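PDB 4ECF: ABC-type phosphate transport system, periplasmic component from Lactobacillus brevis, which probably binds phosphate as the solute-binding component of a PstSACB-type ABC importer that carries it across the cytoplasmic membrane. Local coordinates for residues 84-89 / 171-176; 94-99 / 183-188. All blocks are in the same frame, centred on the assembly; numbering follows the deposited sequence.

Contact 1. Residues 84-89 / 171-176. With EDO (1,2-ethanediol), chain K; ACT (acetate ion), chain C.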
loop_
_atom_site.group_PDB
_atom_site.type_symbol
_atom_site.label_atom_id
_atom_site.label_comp_id
_atom_site.label_asym_id
_atom_site.label_seq_id
_atom_site.Cartn_x
_atom_site.Cartn_y
_atom_site.Cartn_z
ATOM N N THR A 84 4.785 5.289 -3.571
ATOM C CA THR A 84 5.442 6.309 -4.388
ATOM C C THR A 84 4.436 7.094 -5.241
ATOM O O THR A 84 3.464 6.533 -5.739
ATOM C CB THR A 84 6.514 5.731 -5.300
ATOM O OG1 THR A 84 7.181 6.796 -6.005
ATOM C CG2 THR A 84 5.969 4.759 -6.316
ATOM N N PRO A 85 4.652 8.403 -5.359
ATOM C CA PRO A 85 3.928 9.116 -6.428
ATOM C C PRO A 85 4.323 8.548 -7.777
ATOM O O PRO A 85 5.456 8.064 -7.977
ATOM C CB PRO A 85 4.417 10.556 -6.315
ATOM C CG PRO A 85 5.305 10.640 -5.139
ATOM C CD PRO A 85 5.680 9.253 -4.732
ATOM N N ILE A 86 3.346 8.532 -8.694
ATOM C CA ILE A 86 3.569 8.155 -10.062
ATOM C C ILE A 86 2.951 9.183 -10.973
ATOM O O ILE A 86 1.945 9.783 -10.649
ATOM C CB ILE A 86 2.976 6.752 -10.409
ATOM C CG1 ILE A 86 1.494 6.619 -10.017
ATOM C CG2 ILE A 86 3.794 5.623 -9.724
ATOM C CD1 ILE A 86 0.776 5.480 -10.739
ATOM N N VAL A 87 3.599 9.414 -12.107
ATOM C CA VAL A 87 3.111 10.363 -13.082
ATOM C C VAL A 87 3.074 9.766 -14.472
ATOM O O VAL A 87 3.751 8.802 -14.777
ATOM C CB VAL A 87 3.950 11.654 -13.108
ATOM C CG1 VAL A 87 3.923 12.365 -11.756
ATOM C CG2 VAL A 87 5.378 11.373 -13.559
ATOM N N ASN A 88 2.253 10.377 -15.321
ATOM C CA ASN A 88 2.246 10.053 -16.728
ATOM C C ASN A 88 3.637 10.367 -17.276
ATOM O O ASN A 88 4.267 11.337 -16.868
ATOM C CB ASN A 88 1.163 10.875 -17.420
ATOM C CG ASN A 88 1.112 10.632 -18.919
ATOM O OD1 ASN A 88 1.804 11.300 -19.683
ATOM N ND2 ASN A 88 0.286 9.694 -19.342
ATOM N N LYS A 89 4.149 9.513 -18.144
ATOM C CA LYS A 89 5.553 9.623 -18.571
ATOM C C LYS A 89 5.909 10.892 -19.357
ATOM O O LYS A 89 7.088 11.205 -19.529
ATOM C CB LYS A 89 5.931 8.366 -19.373
ATOM C CG LYS A 89 6.002 7.119 -18.523
ATOM C CD LYS A 89 6.558 5.905 -19.267
ATOM C CE LYS A 89 5.757 5.577 -20.522
ATOM N NZ LYS A 89 6.322 4.395 -21.245
ATOM N N SER A 171 -0.664 10.415 -9.417
ATOM C CA SER A 171 -1.322 9.660 -8.342
ATOM C C SER A 171 -0.245 9.042 -7.458
ATOM O O SER A 171 0.908 9.494 -7.435
ATOM C CB SER A 171 -2.276 8.599 -8.871
ATOM O OG SER A 171 -3.160 8.162 -7.844
ATOM N N TYR A 172 -0.668 8.063 -6.697
ATOM C CA TYR A 172 0.230 7.367 -5.767
ATOM C C TYR A 172 -0.115 5.894 -5.779
ATOM O O TYR A 172 -1.290 5.536 -5.859
ATOM C CB TYR A 172 0.097 7.992 -4.376
ATOM C CG TYR A 172 -1.294 8.339 -4.001
ATOM C CD1 TYR A 172 -2.147 7.396 -3.479
ATOM C CD2 TYR A 172 -1.832 9.610 -4.280
ATOM C CE1 TYR A 172 -3.458 7.700 -3.153
ATOM C CE2 TYR A 172 -3.130 9.932 -3.955
ATOM C CZ TYR A 172 -3.963 8.962 -3.389
ATOM O OH TYR A 172 -5.272 9.280 -3.070
ATOM N N VAL A 173 0.905 5.031 -5.612
ATOM C CA VAL A 173 0.719 3.608 -5.655
ATOM C C VAL A 173 1.840 2.900 -4.922
ATOM O O VAL A 173 2.961 3.417 -4.792
ATOM C CB VAL A 173 0.614 3.079 -7.114
ATOM C CG1 VAL A 173 1.991 2.985 -7.798
ATOM C CG2 VAL A 173 -0.243 1.833 -7.170
ATOM N N ALA A 174 1.490 1.747 -4.395
ATOM C CA ALA A 174 2.488 0.857 -3.752
ATOM C C ALA A 174 3.623 0.505 -4.738
ATOM O O ALA A 174 3.392 0.318 -5.915
ATOM C CB ALA A 174 1.786 -0.412 -3.246
ATOM N N PHE A 175 4.861 0.353 -4.227
ATOM C CA PHE A 175 6.035 0.068 -5.050
ATOM C C PHE A 175 5.899 -1.090 -6.093
ATOM O O PHE A 175 6.307 -0.936 -7.263
ATOM C CB PHE A 175 7.244 -0.267 -4.141
ATOM C CG PHE A 175 7.947 0.920 -3.501
ATOM C CD1 PHE A 175 7.429 2.209 -3.485
ATOM C CD2 PHE A 175 9.124 0.701 -2.806
ATOM C CE1 PHE A 175 8.113 3.241 -2.856
ATOM C CE2 PHE A 175 9.813 1.747 -2.192
ATOM C CZ PHE A 175 9.293 2.994 -2.199
ATOM N N SER A 176 5.258 -2.166 -5.712
ATOM C CA SER A 176 5.127 -3.306 -6.664
ATOM C C SER A 176 4.392 -2.962 -7.963
ATOM O O SER A 176 4.646 -3.560 -9.043
ATOM C CB SER A 176 4.385 -4.462 -6.039
ATOM O OG SER A 176 3.003 -4.352 -6.301
HETATM C C1 EDO K . -0.555 10.635 -23.126
HETATM O O1 EDO K . 0.445 11.381 -22.418
HETATM C C2 EDO K . -0.057 9.231 -23.437
HETATM O O2 EDO K . 0.400 8.612 -22.232
HETATM C C ACT C . 0.997 -5.773 -9.771
HETATM O O ACT C . 1.669 -5.192 -10.650
HETATM O OXT ACT C . 1.430 -5.854 -8.605
HETATM C CH3 ACT C . -0.340 -6.360 -10.134
#

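Contact 2. Residues 94-99 / 183-188. With EDO (1,2-ethanediol), chain F.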
loop_
_atom_site.group_PDB
_atom_site.type_symbol
_atom_site.label_atom_id
_atom_site.label_comp_id
_atom_site.label_asym_id
_atom_site.label_seq_id
_atom_site.Cartn_x
_atom_site.Cartn_y
_atom_site.Cartn_z
ATOM N N LYS A 94 10.788 14.216 -13.019
ATOM C CA LYS A 94 11.128 12.975 -12.352
ATOM C C LYS A 94 11.311 13.126 -10.843
ATOM O O LYS A 94 11.536 12.133 -10.143
ATOM C CB LYS A 94 12.406 12.386 -12.980
ATOM C CG LYS A 94 12.181 11.921 -14.415
ATOM C CD LYS A 94 13.269 11.006 -14.926
ATOM C CE LYS A 94 13.061 10.754 -16.418
ATOM N NZ LYS A 94 13.301 9.328 -16.774
ATOM N N ASN A 95 11.180 14.355 -10.347
ATOM C CA ASN A 95 11.408 14.682 -8.954
ATOM C C ASN A 95 10.517 15.848 -8.578
ATOM O O ASN A 95 10.237 16.697 -9.424
ATOM C CB ASN A 95 12.853 15.104 -8.685
ATOM C CG ASN A 95 13.101 15.468 -7.225
ATOM O OD1 ASN A 95 13.148 14.587 -6.346
ATOM N ND2 ASN A 95 13.178 16.807 -6.949
ATOM N N LEU A 96 10.056 15.835 -7.328
ATOM C CA LEU A 96 9.412 17.010 -6.686
ATOM C C LEU A 96 9.942 17.180 -5.279
ATOM O O LEU A 96 10.322 16.192 -4.639
ATOM C CB LEU A 96 7.885 16.829 -6.609
ATOM C CG LEU A 96 7.124 16.800 -7.928
ATOM C CD1 LEU A 96 5.675 16.357 -7.653
ATOM C CD2 LEU A 96 7.128 18.092 -8.715
ATOM N N SER A 97 9.999 18.422 -4.785
ATOM C CA SER A 97 10.224 18.607 -3.350
ATOM C C SER A 97 8.915 18.293 -2.607
ATOM O O SER A 97 7.840 18.260 -3.233
ATOM C CB SER A 97 10.601 20.034 -2.997
ATOM O OG SER A 97 9.539 20.933 -3.298
ATOM N N THR A 98 8.987 18.123 -1.286
ATOM C CA THR A 98 7.770 17.971 -0.482
ATOM C C THR A 98 6.811 19.171 -0.703
ATOM O O THR A 98 5.606 18.971 -0.888
ATOM C CB THR A 98 8.105 17.802 0.997
ATOM O OG1 THR A 98 8.723 16.531 1.199
ATOM C CG2 THR A 98 6.854 17.910 1.900
ATOM N N ASN A 99 7.341 20.383 -0.680
ATOM C CA ASN A 99 6.490 21.560 -0.817
ATOM C C ASN A 99 5.785 21.569 -2.172
ATOM O O ASN A 99 4.595 21.903 -2.246
ATOM C CB ASN A 99 7.302 22.848 -0.614
ATOM C CG ASN A 99 6.440 24.095 -0.619
ATOM O OD1 ASN A 99 6.557 24.932 -1.516
ATOM N ND2 ASN A 99 5.572 24.223 0.390
ATOM N N GLN A 183 5.828 6.610 -14.451
ATOM C CA GLN A 183 7.085 7.110 -13.923
ATOM C C GLN A 183 6.942 7.376 -12.435
ATOM O O GLN A 183 6.135 8.214 -12.047
ATOM C CB GLN A 183 7.507 8.381 -14.683
ATOM C CG GLN A 183 8.624 9.208 -14.032
ATOM C CD GLN A 183 9.987 8.600 -14.270
ATOM O OE1 GLN A 183 10.453 8.584 -15.402
ATOM N NE2 GLN A 183 10.649 8.111 -13.200
ATOM N N ALA A 184 7.698 6.661 -11.597
ATOM C CA ALA A 184 7.795 6.965 -10.158
ATOM C C ALA A 184 8.607 8.219 -9.971
ATOM O O ALA A 184 9.652 8.399 -10.593
ATOM C CB ALA A 184 8.464 5.826 -9.359
ATOM N N LEU A 185 8.147 9.086 -9.092
ATOM C CA LEU A 185 8.917 10.253 -8.724
ATOM C C LEU A 185 9.812 10.045 -7.523
ATOM O O LEU A 185 9.395 9.452 -6.506
ATOM C CB LEU A 185 7.974 11.428 -8.392
ATOM C CG LEU A 185 7.070 11.942 -9.494
ATOM C CD1 LEU A 185 6.198 13.095 -9.014
ATOM C CD2 LEU A 185 7.812 12.339 -10.770
ATOM N N SER A 186 11.006 10.635 -7.601
ATOM C CA SER A 186 11.812 10.902 -6.436
ATOM C C SER A 186 11.152 12.101 -5.730
ATOM O O SER A 186 10.460 12.902 -6.395
ATOM C CB SER A 186 13.257 11.232 -6.839
ATOM O OG SER A 186 13.930 10.060 -7.320
ATOM N N LEU A 187 11.381 12.209 -4.424
ATOM C CA LEU A 187 10.908 13.342 -3.600
ATOM C C LEU A 187 12.110 13.887 -2.848
ATOM O O LEU A 187 12.834 13.102 -2.162
ATOM C CB LEU A 187 9.814 12.922 -2.623
ATOM C CG LEU A 187 8.555 12.456 -3.286
ATOM C CD1 LEU A 187 7.577 11.890 -2.246
ATOM C CD2 LEU A 187 7.930 13.647 -3.992
ATOM N N ASN A 188 12.351 15.185 -2.952
ATOM C CA ASN A 188 13.529 15.822 -2.356
ATOM C C ASN A 188 14.833 15.146 -2.817
ATOM O O ASN A 188 15.807 15.013 -2.063
ATOM C CB ASN A 188 13.368 15.771 -0.817
ATOM C CG ASN A 188 12.037 16.326 -0.385
ATOM O OD1 ASN A 188 11.715 17.510 -0.657
ATOM N ND2 ASN A 188 11.213 15.488 0.211
HETATM C C1 EDO F . 11.577 11.663 0.584
HETATM O O1 EDO F . 11.729 12.889 1.336
HETATM C C2 EDO F . 10.193 11.035 0.709
HETATM O O2 EDO F . 9.845 10.724 2.057
#

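Contact 1. Residues 84-89 / 171-176
Thr84 pairs antiparallel with Val173, its N-H aimed almost straight at Val173 O (2.9 Å, 175° at the hydrogen), and its carbonyl receives Val173 N in return. Its CB lies 3.8 Å from Phe175 CE1, the two side chains crossing at about a right angle. With OG1 turned opposite the backbone N (chi1 -176°), the hydroxyl bonds forward to Pro85 O. Pro85 faces Tyr172 in a non-hydrogen-bonded pair, where Pro85 CA makes a CA-H...O contact with Ser171 O at 3.2 Å. Ile86 closes a second two-bond ring with Ser171; Ile86 N reaches Ser171 O from 48° above the carbonyl plane. Ile86 CG2 rests 3.7 Å from Val173 CG1, on the same sheet face as Thr84. Asn88 uses both ends of its amide: OD1 takes Lys90 N, ND2 gives to Val163 O, and both hold an ethanediol. A leucine here would probably leave Lys90 N and Val163 O without these side-chain partners. In this buried antiparallel pair of the periplasmic-binding-protein fold's mixed sheet, helix 156-165 packs on Ile86 and Ser171, helix 132-140 covers Pro85 and Tyr172 on the other face, and strand 183-187 continues the sheet beyond strand 73-87.

Contact 2. Residues 94-99 / 183-188
The carboxamide of Asn188 meets Thr98 with both its ends: ND2 gives a nearly straight bond to Thr98 OG1 (2.9 Å), which lies in the amide plane, while OD1 takes Thr98 N (2.9 Å) from 31° off that plane. ND2 also donates to an ethanediol, and OD1 has Ser97 CA close by at 3.3 Å. The rotation of the Gln183 amide is fixed by its NE2, which bonds in plane to Ala184 O; its OE1 receives only a weak bond from Lys94 NZ (3.2 Å), the lysine chain crossing it at about a right angle. Asn95 OD1 sits 3.2 Å from Ser186 O, two acceptors that cannot bond, and takes its hydrogen bond from His189 N instead. CG of Asn95 stands opposite its backbone N (chi1 179°), which brings OD1, and not ND2, up to the Ser186 backbone. On the face bearing the Leu96 side chain, Leu96 CD1 packs on Leu185 CD1 at 3.6 Å, and Leu101 and Ile104 of helix 98-105 also touch Leu96. Ser186 N to Lys94 O, Leu96 N to Ser186 O and Asn188 N to Leu96 O (2.8 Å) form the backbone ladder. This is a short parallel strand pair whose strand 95-96 leads through Ser97, the N-cap, into helix 98-105; Asn188 extends the pairing to the helix's first turn, at an outer strand of the mixed sheet of this periplasmic-binding-protein fold.

Following the chain from the N terminus, past the strands and helices of its first 58 residues, strand 73-87 is followed by strand 95-96 and helix 98-105. After more than 60 residues of further helices and strands it returns as strand 169-174, pairing with 84-87 in contact 1, and soon afterwards as strand 183-187, pairing with 95-96 in contact 2. The two closures cross, because their segments alternate along the chain. In space they adjoin: strand 183-187 lies between 73-87 and 95-96, with probable hydrogen bonds from Val87 N to Gln183 O and from Leu185 N to Pro85 O. Four strands thus run side by side, 169-174, 73-87, 183-187 and 95-96, carrying one sheet from the buried contact 1 out to the more exposed contact 2.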